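Local coordinates for protein sortase B (Streptococcus pyogenes, PDB 3PSQ) that is a class B sortase involved in pilus assembly, probably acting as a cysteine transpeptidase that handles pilin substrates at the cell surface, at residues 31-36 / 50-55; 105-110 / 197-202; 119-124 / 131-136. All coordinates share one frame; numbering follows the deposited sequence.

Interaction 1 (31-36 / 50-55); sequences AINSDV and PIVQGE. With ZN (zinc ion), chain P.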
loop_
_atom_site.group_PDB
_atom_site.type_symbol
_atom_site.label_atom_id
_atom_site.label_comp_id
_atom_site.label_asym_id
_atom_site.label_seq_id
_atom_site.Cartn_x
_atom_site.Cartn_y
_atom_site.Cartn_z
ATOM N N ALA A 31 8.773 9.171 -17.572
ATOM C CA ALA A 31 9.829 9.638 -18.460
ATOM C C ALA A 31 10.929 10.382 -17.691
ATOM O O ALA A 31 12.068 10.505 -18.154
ATOM C CB ALA A 31 9.219 10.566 -19.496
ATOM N N ILE A 32 10.561 10.882 -16.516
ATOM C CA ILE A 32 11.380 11.811 -15.718
ATOM C C ILE A 32 12.188 11.060 -14.652
ATOM O O ILE A 32 13.300 11.447 -14.326
ATOM C CB ILE A 32 10.428 12.901 -15.097
ATOM C CG1 ILE A 32 10.094 13.929 -16.169
ATOM C CG2 ILE A 32 10.991 13.608 -13.893
ATOM C CD1 ILE A 32 11.300 14.193 -17.042
ATOM N N ASN A 33 11.624 9.981 -14.127
ATOM C CA ASN A 33 12.236 9.267 -13.029
ATOM C C ASN A 33 11.918 7.792 -13.214
ATOM O O ASN A 33 10.790 7.339 -12.979
ATOM C CB ASN A 33 11.672 9.828 -11.701
ATOM C CG ASN A 33 12.198 9.102 -10.445
ATOM O OD1 ASN A 33 13.133 8.309 -10.503
ATOM N ND2 ASN A 33 11.572 9.368 -9.323
ATOM N N SER A 34 12.933 7.028 -13.600
ATOM C CA SER A 34 12.769 5.583 -13.780
ATOM C C SER A 34 12.332 4.832 -12.506
ATOM O O SER A 34 11.892 3.668 -12.600
ATOM C CB SER A 34 14.041 4.975 -14.354
ATOM O OG SER A 34 15.110 5.085 -13.416
ATOM N N ASP A 35 12.433 5.472 -11.331
ATOM C CA ASP A 35 11.821 4.906 -10.105
ATOM C C ASP A 35 10.277 4.863 -10.137
ATOM O O ASP A 35 9.664 4.063 -9.430
ATOM C CB ASP A 35 12.234 5.705 -8.864
ATOM C CG ASP A 35 13.664 5.439 -8.416
ATOM O OD1 ASP A 35 14.402 4.714 -9.103
ATOM O OD2 ASP A 35 14.047 5.970 -7.351
ATOM N N VAL A 36 9.653 5.760 -10.906
ATOM C CA VAL A 36 8.192 5.773 -11.061
ATOM C C VAL A 36 7.733 4.450 -11.719
ATOM O O VAL A 36 8.269 4.062 -12.746
ATOM C CB VAL A 36 7.697 7.021 -11.851
ATOM C CG1 VAL A 36 6.176 6.959 -12.091
ATOM C CG2 VAL A 36 8.080 8.364 -11.103
ATOM N N PRO A 50 0.797 8.769 -8.482
ATOM C CA PRO A 50 1.902 7.989 -9.007
ATOM C C PRO A 50 2.681 7.350 -7.845
ATOM O O PRO A 50 2.700 7.904 -6.735
ATOM C CB PRO A 50 2.755 9.035 -9.733
ATOM C CG PRO A 50 2.478 10.372 -8.919
ATOM C CD PRO A 50 1.045 10.240 -8.517
ATOM N N ILE A 51 3.272 6.176 -8.088
ATOM C CA ILE A 51 3.983 5.386 -7.046
ATOM C C ILE A 51 5.396 5.176 -7.524
ATOM O O ILE A 51 5.622 4.882 -8.688
ATOM C CB ILE A 51 3.345 3.988 -6.808
ATOM C CG1 ILE A 51 1.849 4.105 -6.410
ATOM C CG2 ILE A 51 4.114 3.188 -5.763
ATOM C CD1 ILE A 51 1.534 4.874 -5.092
ATOM N N VAL A 52 6.355 5.342 -6.620
ATOM C CA VAL A 52 7.733 5.047 -6.947
ATOM C C VAL A 52 8.188 3.806 -6.218
ATOM O O VAL A 52 7.584 3.396 -5.219
ATOM C CB VAL A 52 8.699 6.195 -6.572
ATOM C CG1 VAL A 52 8.481 7.390 -7.482
ATOM C CG2 VAL A 52 8.551 6.559 -5.082
ATOM N N GLN A 53 9.284 3.233 -6.712
ATOM C CA GLN A 53 10.028 2.283 -5.918
ATOM C C GLN A 53 11.460 2.762 -5.801
ATOM O O GLN A 53 12.119 3.026 -6.824
ATOM C CB GLN A 53 10.026 0.890 -6.535
ATOM C CG GLN A 53 10.882 -0.110 -5.726
ATOM C CD GLN A 53 10.908 -1.477 -6.375
ATOM O OE1 GLN A 53 11.480 -1.646 -7.447
ATOM N NE2 GLN A 53 10.282 -2.458 -5.729
ATOM N N GLY A 54 11.953 2.861 -4.563
ATOM C CA GLY A 54 13.352 3.250 -4.370
ATOM C C GLY A 54 14.296 2.064 -4.311
ATOM O O GLY A 54 13.837 0.904 -4.325
ATOM N N GLU A 55 15.600 2.347 -4.206
ATOM C CA GLU A 55 16.632 1.293 -4.085
ATOM C C GLU A 55 16.684 0.769 -2.668
ATOM O O GLU A 55 17.283 -0.287 -2.412
ATOM C CB GLU A 55 17.999 1.792 -4.523
ATOM C CG GLU A 55 18.061 2.223 -6.030
ATOM C CD GLU A 55 17.481 3.624 -6.276
ATOM O OE1 GLU A 55 18.179 4.603 -5.967
ATOM O OE2 GLU A 55 16.341 3.752 -6.808
HETATM ZN ZN ZN P . 15.956 5.802 -6.725
HETATM O O HOH W 1 16.849 6.960 -8.154
#
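Asp-35 and Glu-55 meet through a zinc ion at the point where the N-terminal helix 22-32 runs into the first antiparallel strand pair of the sortase beta-barrel, strands 36-41 and 48-53. Metal coordination comes first. Asp-35 OD2 lies 2.0 Å from the zinc, and Glu-55 grips it lopsidedly with both oxygens, OE2 at 2.1 Å and OE1 longer, at 2.6 Å; Glu-59 and a water are among the remaining ligands. Glu-55 folds back at chi2 (80°), which swings its carboxylate over to the metal, and the two carboxylate planes stand 53° apart. The cation probably offsets the repulsion expected between acids gathered so closely. A hydrogen bond between Asp-35 OD2 and Tyr-60 OH adds a second partner to the ligating oxygen.

One backbone bond crosses close to the metal-binding Asp-35. Gln-53 N donates to Asp-35 O at 2.9 Å, and Val-52 CA makes a CA-H...O contact with the same oxygen, so the one carbonyl serves both neighbours. Beside it, Val-36 and Val-52 form a non-hydrogen-bonded antiparallel pair.

Apolar packing is slight between the segments: Val-36 CG2 touches Val-52 CG1 at 3.8 Å, while helix residues Phe-26, Leu-29 and Leu-30 also pack on Val-36.

The helix-to-strand link is a type I turn, Asn-33 to Val-36, containing an Asx turn. Asn-33 ND2 is hydrogen-bonded to Val-65 O. Asp-35 N donates to Asn-33 OD1 at 3.0 Å, from above the amide's carbonyl plane.

Interaction 2 (105-110 / 197-202); sequences ELPNFR and GRIIVI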
loop_
_atom_site.group_PDB
_atom_site.type_symbol
_atom_site.label_atom_id
_atom_site.label_comp_id
_atom_site.label_asym_id
_atom_site.label_seq_id
_atom_site.Cartn_x
_atom_site.Cartn_y
_atom_site.Cartn_z
ATOM N N GLU A 105 -6.367 9.753 4.670
ATOM C CA GLU A 105 -7.706 9.132 4.720
ATOM C C GLU A 105 -7.740 7.645 5.077
ATOM O O GLU A 105 -8.823 7.102 5.347
ATOM C CB GLU A 105 -8.416 9.311 3.389
ATOM C CG GLU A 105 -8.721 10.774 3.052
ATOM C CD GLU A 105 -8.921 10.976 1.574
ATOM O OE1 GLU A 105 -7.965 10.836 0.812
ATOM O OE2 GLU A 105 -10.039 11.282 1.143
ATOM N N LEU A 106 -6.586 6.967 5.100
ATOM C CA LEU A 106 -6.589 5.508 5.365
ATOM C C LEU A 106 -7.391 5.131 6.632
ATOM O O LEU A 106 -8.087 4.117 6.631
ATOM C CB LEU A 106 -5.177 4.901 5.384
ATOM C CG LEU A 106 -4.436 4.749 4.050
ATOM C CD1 LEU A 106 -3.134 3.961 4.208
ATOM C CD2 LEU A 106 -5.331 4.125 2.971
ATOM N N PRO A 107 -7.291 5.934 7.706
ATOM C CA PRO A 107 -8.018 5.562 8.913
ATOM C C PRO A 107 -9.561 5.570 8.761
ATOM O O PRO A 107 -10.260 5.138 9.674
ATOM C CB PRO A 107 -7.577 6.616 9.949
ATOM C CG PRO A 107 -6.318 7.130 9.446
ATOM C CD PRO A 107 -6.362 7.050 7.943
ATOM N N ASN A 108 -10.075 6.081 7.651
ATOM C CA ASN A 108 -11.524 5.962 7.410
ATOM C C ASN A 108 -11.929 4.498 7.318
ATOM O O ASN A 108 -13.065 4.152 7.590
ATOM C CB ASN A 108 -11.951 6.702 6.133
ATOM C CG ASN A 108 -11.797 8.219 6.269
ATOM O OD1 ASN A 108 -11.754 8.737 7.378
ATOM N ND2 ASN A 108 -11.692 8.920 5.145
ATOM N N PHE A 109 -10.988 3.637 6.937
ATOM C CA PHE A 109 -11.265 2.213 6.834
ATOM C C PHE A 109 -11.483 1.521 8.172
ATOM O O PHE A 109 -11.854 0.351 8.212
ATOM C CB PHE A 109 -10.181 1.519 6.027
ATOM C CG PHE A 109 -10.259 1.807 4.563
ATOM C CD1 PHE A 109 -11.189 1.156 3.764
ATOM C CD2 PHE A 109 -9.425 2.736 3.981
ATOM C CE1 PHE A 109 -11.274 1.427 2.384
ATOM C CE2 PHE A 109 -9.499 2.996 2.636
ATOM C CZ PHE A 109 -10.423 2.334 1.822
ATOM N N ARG A 110 -11.242 2.247 9.263
ATOM C CA ARG A 110 -11.551 1.775 10.609
ATOM C C ARG A 110 -13.057 1.829 10.854
ATOM O O ARG A 110 -13.569 1.129 11.733
ATOM C CB ARG A 110 -10.837 2.624 11.670
ATOM C CG ARG A 110 -9.289 2.614 11.584
ATOM C CD ARG A 110 -8.617 3.645 12.534
ATOM N NE ARG A 110 -8.737 3.154 13.894
ATOM C CZ ARG A 110 -7.802 2.439 14.518
ATOM N NH1 ARG A 110 -6.639 2.179 13.928
ATOM N NH2 ARG A 110 -8.023 1.990 15.746
ATOM N N GLY A 197 2.321 3.608 16.315
ATOM C CA GLY A 197 1.171 3.000 15.695
ATOM C C GLY A 197 1.298 2.977 14.202
ATOM O O GLY A 197 1.852 3.930 13.616
ATOM N N ARG A 198 0.827 1.876 13.590
ATOM C CA ARG A 198 0.768 1.788 12.114
ATOM C C ARG A 198 -0.623 1.363 11.663
ATOM O O ARG A 198 -1.271 0.543 12.305
ATOM C CB ARG A 198 1.836 0.853 11.513
ATOM C CG ARG A 198 3.289 1.194 11.811
ATOM C CD ARG A 198 3.787 2.378 11.015
ATOM N NE ARG A 198 5.184 2.707 11.314
ATOM C CZ ARG A 198 5.585 3.611 12.209
ATOM N NH1 ARG A 198 4.683 4.294 12.917
ATOM N NH2 ARG A 198 6.892 3.873 12.393
ATOM N N ILE A 199 -1.082 1.932 10.564
ATOM C CA ILE A 199 -2.287 1.427 9.964
ATOM C C ILE A 199 -1.962 0.658 8.672
ATOM O O ILE A 199 -1.111 1.083 7.888
ATOM C CB ILE A 199 -3.336 2.557 9.695
ATOM C CG1 ILE A 199 -4.621 1.943 9.145
ATOM C CG2 ILE A 199 -2.751 3.622 8.772
ATOM C CD1 ILE A 199 -5.811 2.887 9.098
ATOM N N ILE A 200 -2.651 -0.463 8.447
ATOM C CA ILE A 200 -2.528 -1.168 7.176
ATOM C C ILE A 200 -3.929 -1.445 6.624
ATOM O O ILE A 200 -4.783 -1.961 7.351
ATOM C CB ILE A 200 -1.792 -2.532 7.338
ATOM C CG1 ILE A 200 -0.411 -2.331 7.977
ATOM C CG2 ILE A 200 -1.692 -3.248 6.003
ATOM C CD1 ILE A 200 0.383 -3.604 8.238
ATOM N N VAL A 201 -4.150 -1.079 5.362
ATOM C CA VAL A 201 -5.292 -1.510 4.580
ATOM C C VAL A 201 -4.794 -2.538 3.560
ATOM O O VAL A 201 -3.921 -2.253 2.710
ATOM C CB VAL A 201 -5.961 -0.354 3.834
ATOM C CG1 VAL A 201 -7.048 -0.881 2.874
ATOM C CG2 VAL A 201 -6.579 0.653 4.823
ATOM N N ILE A 202 -5.314 -3.755 3.676
ATOM C CA ILE A 202 -4.871 -4.852 2.811
ATOM C C ILE A 202 -5.998 -5.394 1.917
ATOM O O ILE A 202 -7.150 -5.506 2.344
ATOM C CB ILE A 202 -4.208 -5.978 3.636
ATOM C CG1 ILE A 202 -3.837 -7.151 2.742
ATOM C CG2 ILE A 202 -5.148 -6.470 4.686
ATOM C CD1 ILE A 202 -2.761 -7.986 3.354
#
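Ile-199 pushes its CD1 methyl like a peg against the turn of backbone at Leu-106 and Pro-107. That methyl lies 3.5 Å from Pro-107 CA and 3.6 Å from Leu-106 O, with Arg-110 CG closing in at 4.3 Å. An extended chain, CG1 opposite the backbone N (chi1 -176°) and chi2 168°, carries CD1 far enough from the strand to touch the 3-10 turn. The second bump is Val-201 CG2, which fits between Leu-106 and Phe-109: it is 3.6 Å from Phe-109 CD2 and 4.1 Å from Leu-106 CD2. Val-201 also sets its other methyl, CG1, over one face of the Phe-109 ring, and the two side chains cross at about a right angle.

This packs the 3-10 segment 106-110, in the connection between helices 96-102 and 112-117, against strand 197-205 of the sortase beta-barrel. The strand also carries Arg-198, the predicted transition-state stabiliser, whose side chain touches Cys-190, whereas Ile-199 and Val-201 turn toward the 3-10 segment. Phe-114 of helix 112-117 meets the Phe-109 ring edge-to-face, and Arg-110 reaches past Ile-199 to a salt bridge between its NH1 and Glu-191 OE1.

Interaction 3 (119-124 / 131-136); sequences KEFSIE and LKINIF. With ZN (zinc ion), chain N; ACY (acetic acid), chain F.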
loop_
_atom_site.group_PDB
_atom_site.type_symbol
_atom_site.label_atom_id
_atom_site.label_comp_id
_atom_site.label_asym_id
_atom_site.label_seq_id
_atom_site.Cartn_x
_atom_site.Cartn_y
_atom_site.Cartn_z
ATOM N N LYS A 119 -14.582 -0.896 -1.176
ATOM C CA LYS A 119 -14.175 -2.298 -1.079
ATOM C C LYS A 119 -13.059 -2.660 -2.041
ATOM O O LYS A 119 -12.617 -3.799 -2.084
ATOM C CB LYS A 119 -15.377 -3.190 -1.389
ATOM C CG LYS A 119 -16.447 -3.175 -0.346
ATOM C CD LYS A 119 -17.756 -3.638 -0.961
ATOM C CE LYS A 119 -18.580 -4.398 0.060
ATOM N NZ LYS A 119 -19.485 -5.317 -0.692
ATOM N N GLU A 120 -12.616 -1.698 -2.838
ATOM C CA GLU A 120 -11.585 -1.994 -3.794
ATOM C C GLU A 120 -10.609 -0.810 -3.963
ATOM O O GLU A 120 -10.931 0.339 -3.669
ATOM C CB GLU A 120 -12.234 -2.346 -5.132
ATOM C CG GLU A 120 -13.195 -1.262 -5.587
ATOM C CD GLU A 120 -13.942 -1.618 -6.844
ATOM O OE1 GLU A 120 -15.000 -2.283 -6.718
ATOM O OE2 GLU A 120 -13.477 -1.214 -7.939
ATOM N N PHE A 121 -9.408 -1.106 -4.452
ATOM C CA PHE A 121 -8.582 -0.071 -5.010
ATOM C C PHE A 121 -7.921 -0.668 -6.202
ATOM O O PHE A 121 -7.979 -1.888 -6.407
ATOM C CB PHE A 121 -7.595 0.504 -3.991
ATOM C CG PHE A 121 -6.557 -0.474 -3.472
ATOM C CD1 PHE A 121 -5.337 -0.626 -4.128
ATOM C CD2 PHE A 121 -6.776 -1.167 -2.295
ATOM C CE1 PHE A 121 -4.353 -1.486 -3.610
ATOM C CE2 PHE A 121 -5.823 -2.007 -1.757
ATOM C CZ PHE A 121 -4.602 -2.182 -2.416
ATOM N N SER A 122 -7.319 0.169 -7.024
ATOM C CA SER A 122 -6.785 -0.349 -8.251
ATOM C C SER A 122 -5.414 0.226 -8.560
ATOM O O SER A 122 -5.086 1.330 -8.126
ATOM C CB SER A 122 -7.765 -0.036 -9.384
ATOM O OG SER A 122 -7.917 1.358 -9.533
ATOM N N ILE A 123 -4.617 -0.519 -9.317
ATOM C CA ILE A 123 -3.281 -0.100 -9.612
ATOM C C ILE A 123 -3.088 -0.218 -11.109
ATOM O O ILE A 123 -3.566 -1.165 -11.705
ATOM C CB ILE A 123 -2.244 -0.969 -8.849
ATOM C CG1 ILE A 123 -2.165 -0.538 -7.387
ATOM C CG2 ILE A 123 -0.862 -0.913 -9.507
ATOM C CD1 ILE A 123 -1.558 -1.597 -6.496
ATOM N N GLU A 124 -2.393 0.737 -11.715
ATOM C CA GLU A 124 -1.969 0.573 -13.072
ATOM C C GLU A 124 -0.451 0.574 -13.115
ATOM O O GLU A 124 0.192 1.508 -12.608
ATOM C CB GLU A 124 -2.505 1.701 -13.941
ATOM C CG GLU A 124 -2.006 1.647 -15.370
ATOM C CD GLU A 124 -2.827 2.533 -16.292
ATOM O OE1 GLU A 124 -3.800 3.159 -15.829
ATOM O OE2 GLU A 124 -2.515 2.611 -17.488
ATOM N N LEU A 131 -4.860 -3.523 -12.430
ATOM C CA LEU A 131 -5.130 -4.510 -11.434
ATOM C C LEU A 131 -6.227 -3.976 -10.548
ATOM O O LEU A 131 -6.339 -2.785 -10.346
ATOM C CB LEU A 131 -3.876 -4.842 -10.615
ATOM C CG LEU A 131 -2.592 -5.009 -11.427
ATOM C CD1 LEU A 131 -1.348 -4.871 -10.556
ATOM C CD2 LEU A 131 -2.611 -6.354 -12.175
ATOM N N LYS A 132 -7.063 -4.869 -10.055
ATOM C CA LYS A 132 -8.124 -4.498 -9.170
ATOM C C LYS A 132 -7.817 -5.267 -7.924
ATOM O O LYS A 132 -7.460 -6.446 -7.984
ATOM C CB LYS A 132 -9.486 -4.897 -9.747
ATOM C CG LYS A 132 -10.658 -4.616 -8.854
ATOM C CD LYS A 132 -11.961 -4.930 -9.598
ATOM C CE LYS A 132 -13.029 -5.461 -8.621
ATOM N NZ LYS A 132 -14.327 -5.777 -9.303
ATOM N N ILE A 133 -7.909 -4.596 -6.796
ATOM C CA ILE A 133 -7.600 -5.245 -5.552
ATOM C C ILE A 133 -8.841 -5.214 -4.708
ATOM O O ILE A 133 -9.436 -4.158 -4.570
ATOM C CB ILE A 133 -6.439 -4.498 -4.821
ATOM C CG1 ILE A 133 -5.146 -4.601 -5.624
ATOM C CG2 ILE A 133 -6.233 -5.038 -3.455
ATOM C CD1 ILE A 133 -4.968 -3.532 -6.695
ATOM N N ASN A 134 -9.230 -6.360 -4.145
ATOM C CA ASN A 134 -10.404 -6.450 -3.276
ATOM C C ASN A 134 -10.000 -6.297 -1.784
ATOM O O ASN A 134 -9.309 -7.162 -1.239
ATOM C CB ASN A 134 -11.103 -7.825 -3.464
ATOM C CG ASN A 134 -11.525 -8.094 -4.909
ATOM O OD1 ASN A 134 -12.310 -7.335 -5.484
ATOM N ND2 ASN A 134 -11.013 -9.174 -5.495
ATOM N N ILE A 135 -10.447 -5.235 -1.125
ATOM C CA ILE A 135 -10.047 -4.961 0.257
ATOM C C ILE A 135 -10.706 -5.927 1.237
ATOM O O ILE A 135 -11.921 -6.144 1.169
ATOM C CB ILE A 135 -10.407 -3.485 0.664
ATOM C CG1 ILE A 135 -9.772 -2.484 -0.318
ATOM C CG2 ILE A 135 -10.052 -3.214 2.142
ATOM C CD1 ILE A 135 -10.248 -1.045 -0.155
ATOM N N PHE A 136 -9.947 -6.507 2.160
ATOM C CA PHE A 136 -10.587 -7.380 3.144
ATOM C C PHE A 136 -10.256 -7.061 4.594
ATOM O O PHE A 136 -10.882 -7.613 5.470
ATOM C CB PHE A 136 -10.325 -8.869 2.859
ATOM C CG PHE A 136 -8.886 -9.279 2.987
ATOM C CD1 PHE A 136 -8.374 -9.687 4.207
ATOM C CD2 PHE A 136 -8.052 -9.263 1.884
ATOM C CE1 PHE A 136 -7.033 -10.059 4.330
ATOM C CE2 PHE A 136 -6.707 -9.645 1.989
ATOM C CZ PHE A 136 -6.203 -10.046 3.201
HETATM ZN ZN ZN N . -3.397 4.038 -18.869
HETATM C C ACY F . -5.681 2.888 -11.808
HETATM O O ACY F . -5.556 4.083 -12.159
HETATM O OXT ACY F . -5.254 2.459 -10.714
HETATM C CH3 ACY F . -6.375 1.926 -12.738
HETATM O O HOH W 2 -2.113 5.839 -18.404
#
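Phe-121 lies with one ring face against Ile-133, whose CB stands 3.8 Å from the ring centroid and only 10° off the normal, a CH-pi contact over the middle of the ring. Ile-133 CG2 reaches Phe-121 CZ at 3.4 Å, and Ile-135 CG1 comes up to the ring's edge near its plane. The ring gets there because its CG sits between the backbone N and the carbonyl carbon (chi1 64°), which folds it across the neighbouring strand. On the same sheet face, Ile-123 CD1 meets Ile-133 CD1 at 3.9 Å and its CG2 branch faces Leu-131 CD1.

The framework beneath these side chains is an antiparallel beta hairpin, strands 120-125 and 130-142, forming part of the sortase beta-barrel. Phe-121 pairs with Ile-133, and Ile-123 with Leu-131, through backbone bonds in both directions; the bond from Ile-133 N to Phe-121 O measures 2.7 Å and points almost straight along the carbonyl. One more bond, Ile-135 N to Lys-119 O at 2.8 Å, extends the pairing just before the first strand begins.

The other face of the hairpin bears Glu-120, Ser-122, Lys-132 and Asn-134. Glu-120 OE1 and Lys-132 NZ are 4.4 Å apart, too far for a salt bridge, while Ser-122 OG donates at 3.1 Å to OXT of an acetic acid molecule, probably from the crystallisation liquor.

Farther out, Val-185 from strand 184-190 packs on Phe-121, Ile-123 and Ile-133. Glu-124 binds a zinc ion through OE2, and its OE1 makes a salt bridge with Lys-22 NZ of helix 22-32.

How the interactions relate
All three contacts reach one mixed sheet, the curled barrel of the sortase fold, at different places. Interaction 1 closes first along the chain; interaction 3 is then nested inside the long loop closed by interaction 2. The centres of interactions 1 and 2 lie about 24 Å apart, on opposite sides of the chain's centre. Interactions 2 and 3, with centres about 15 Å apart, touch: strands 130-142 and 197-205 are neighbours, and Ile-135 packs on Val-201 and also on Phe-109 of the 3-10 segment. Ile-135 thus joins the hairpin's packing to that of the strand bearing Arg-198, the predicted transition-state stabiliser. Interaction 1 touches neither; its nearest atoms are about 6 Å from interaction 3 and about 10 Å from interaction 2.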